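Local structure of calmodulin, putative (Toxoplasma gondii, 6TJ6) at residues E72-F77 and Q125-V130. The protein binds calcium at an EF-hand loop, as a calmodulin-like protein, and probably acts as a calcium-binding partner of other proteins. Numbering follows the deposited sequence.
Sequences ELIKSF and QYANFV
Phe77 and Tyr126 pack antiparallel, each laying its CB over a face of the other's ring. Phe77 CB stands 3.7 Å from the centroid of the Tyr126 ring and 25° off its normal; in return Tyr126 CB lies 3.8 Å from the Phe77 centroid. These over-the-face positions make a reciprocal pair of CH-pi contacts rather than a full stack: the planes are nearly parallel, at 8°, but the centroids, 5.5 Å apart, are too far displaced for one. Tyr126, the N-cap residue, holds CG between its backbone N and carbonyl carbon (chi1 66°), which sets the ring against Phe77 CB with its edge toward Ile74 CG2.

Ile74 fills the hollow between Tyr126 and Val130. Its CG2 meets the edge of the tyrosine ring in plane, 3.9 Å from CE1, while CD1 reaches along the other branch to Ala127 CA, also at 3.9 Å. Val130 is the answering bump. Its CG1 rests on Leu73 CB, CG2 lies 3.7 Å from Phe77 CE2, and CB is 4.1 Å from Ile74 CG1, so the valine wedges among three side chains of the facing helix. Farther out, Phe77 CZ comes to the rim of the Phe129 ring, near its plane.

No hydrogen bond crosses this buried, apolar interface; the Tyr126 hydroxyl bonds instead to Asp81, in the probable EF-hand loop after helix 69-78. Another protein's chain packs on Leu73, Phe77 and Phe129. The contact thus joins the first and last helices of the C-terminal EF-hand pair, with Val88 of strand 88-89 touching both Phe77 and Tyr126.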
loop_
_atom_site.group_PDB
_atom_site.type_symbol
_atom_site.label_atom_id
_atom_site.label_comp_id
_atom_site.label_asym_id
_atom_site.label_seq_id
_atom_site.Cartn_x
_atom_site.Cartn_y
_atom_site.Cartn_z
ATOM N N GLU A 72 21.867 0.520 16.114
ATOM C CA GLU A 72 21.335 -0.399 17.118
ATOM C C GLU A 72 21.246 -1.826 16.582
ATOM O O GLU A 72 21.511 -2.786 17.313
ATOM C CB GLU A 72 19.963 0.084 17.601
ATOM C CG GLU A 72 19.984 1.441 18.298
ATOM C CD GLU A 72 20.558 1.385 19.705
ATOM O OE1 GLU A 72 20.866 0.273 20.186
ATOM O OE2 GLU A 72 20.697 2.454 20.333
ATOM N N LEU A 73 20.899 -1.985 15.303
ATOM C CA LEU A 73 20.811 -3.320 14.715
ATOM C C LEU A 73 22.192 -3.945 14.553
ATOM O O LEU A 73 22.392 -5.129 14.856
ATOM C CB LEU A 73 20.090 -3.253 13.367
ATOM C CG LEU A 73 18.577 -3.489 13.348
ATOM C CD1 LEU A 73 18.248 -4.932 13.682
ATOM C CD2 LEU A 73 17.877 -2.556 14.309
ATOM N N ILE A 74 23.157 -3.166 14.058
ATOM C CA ILE A 74 24.524 -3.670 13.961
ATOM C C ILE A 74 25.064 -3.997 15.349
ATOM O O ILE A 74 25.797 -4.978 15.536
ATOM C CB ILE A 74 25.411 -2.656 13.213
ATOM C CG1 ILE A 74 24.965 -2.542 11.753
ATOM C CG2 ILE A 74 26.876 -3.055 13.283
ATOM C CD1 ILE A 74 25.765 -1.541 10.942
ATOM N N LYS A 75 24.667 -3.210 16.354
ATOM C CA LYS A 75 25.082 -3.459 17.730
ATOM C C LYS A 75 24.485 -4.753 18.266
ATOM O O LYS A 75 25.151 -5.495 18.997
ATOM C CB LYS A 75 24.672 -2.270 18.602
ATOM C CG LYS A 75 25.307 -2.226 19.977
ATOM C CD LYS A 75 25.226 -0.818 20.555
ATOM C CE LYS A 75 24.131 -0.692 21.603
ATOM N NZ LYS A 75 24.574 -1.230 22.920
ATOM N N SER A 76 23.227 -5.035 17.920
ATOM C CA SER A 76 22.609 -6.292 18.329
ATOM C C SER A 76 23.271 -7.481 17.645
ATOM O O SER A 76 23.481 -8.526 18.271
ATOM C CB SER A 76 21.110 -6.268 18.026
ATOM O OG SER A 76 20.464 -5.210 18.712
ATOM N N PHE A 77 23.597 -7.345 16.357
ATOM C CA PHE A 77 24.274 -8.429 15.648
ATOM C C PHE A 77 25.663 -8.686 16.219
ATOM O O PHE A 77 26.097 -9.841 16.316
ATOM C CB PHE A 77 24.370 -8.112 14.157
ATOM C CG PHE A 77 23.203 -8.600 13.351
ATOM C CD1 PHE A 77 23.022 -9.952 13.112
ATOM C CD2 PHE A 77 22.297 -7.702 12.812
ATOM C CE1 PHE A 77 21.950 -10.403 12.363
ATOM C CE2 PHE A 77 21.225 -8.145 12.062
ATOM C CZ PHE A 77 21.051 -9.496 11.836
ATOM N N GLN A 125 27.642 -10.767 6.786
ATOM C CA GLN A 125 28.341 -9.524 7.089
ATOM C C GLN A 125 27.538 -8.594 7.995
ATOM O O GLN A 125 28.088 -7.593 8.464
ATOM C CB GLN A 125 28.700 -8.804 5.785
ATOM C CG GLN A 125 29.506 -9.643 4.796
ATOM C CD GLN A 125 30.952 -9.844 5.219
ATOM O OE1 GLN A 125 31.233 -10.461 6.246
ATOM N NE2 GLN A 125 31.877 -9.324 4.422
ATOM N N TYR A 126 26.274 -8.927 8.266
ATOM C CA TYR A 126 25.275 -8.150 9.005
ATOM C C TYR A 126 25.362 -6.629 8.867
ATOM O O TYR A 126 24.322 -5.979 8.728
ATOM C CB TYR A 126 25.255 -8.560 10.489
ATOM C CG TYR A 126 26.466 -8.274 11.359
ATOM C CD1 TYR A 126 26.696 -7.006 11.879
ATOM C CD2 TYR A 126 27.326 -9.298 11.736
ATOM C CE1 TYR A 126 27.780 -6.755 12.703
ATOM C CE2 TYR A 126 28.408 -9.055 12.563
ATOM C CZ TYR A 126 28.632 -7.782 13.041
ATOM O OH TYR A 126 29.709 -7.532 13.862
ATOM N N ALA A 127 26.556 -6.035 8.901
ATOM C CA ALA A 127 26.658 -4.605 8.618
ATOM C C ALA A 127 26.171 -4.304 7.205
ATOM O O ALA A 127 25.241 -3.513 7.003
ATOM C CB ALA A 127 28.097 -4.125 8.812
ATOM N N ASN A 128 26.789 -4.949 6.211
ATOM C CA ASN A 128 26.308 -4.851 4.836
ATOM C C ASN A 128 24.849 -5.277 4.736
ATOM O O ASN A 128 24.067 -4.680 3.986
ATOM C CB ASN A 128 27.185 -5.711 3.923
ATOM C CG ASN A 128 26.999 -5.388 2.455
ATOM O OD1 ASN A 128 26.640 -4.269 2.091
ATOM N ND2 ASN A 128 27.252 -6.372 1.598
ATOM N N PHE A 129 24.460 -6.293 5.505
ATOM C CA PHE A 129 23.091 -6.796 5.456
ATOM C C PHE A 129 22.107 -5.780 6.027
ATOM O O PHE A 129 21.083 -5.474 5.403
ATOM C CB PHE A 129 23.019 -8.131 6.201
ATOM C CG PHE A 129 21.628 -8.586 6.522
ATOM C CD1 PHE A 129 20.748 -8.947 5.514
ATOM C CD2 PHE A 129 21.212 -8.685 7.839
ATOM C CE1 PHE A 129 19.467 -9.379 5.817
ATOM C CE2 PHE A 129 19.936 -9.115 8.148
ATOM C CZ PHE A 129 19.061 -9.463 7.136
ATOM N N VAL A 130 22.406 -5.228 7.207
ATOM C CA VAL A 130 21.520 -4.226 7.798
ATOM C C VAL A 130 21.428 -2.997 6.900
ATOM O O VAL A 130 20.347 -2.417 6.727
ATOM C CB VAL A 130 21.987 -3.866 9.221
ATOM C CG1 VAL A 130 21.295 -2.605 9.712
ATOM C CG2 VAL A 130 21.704 -5.019 10.173
#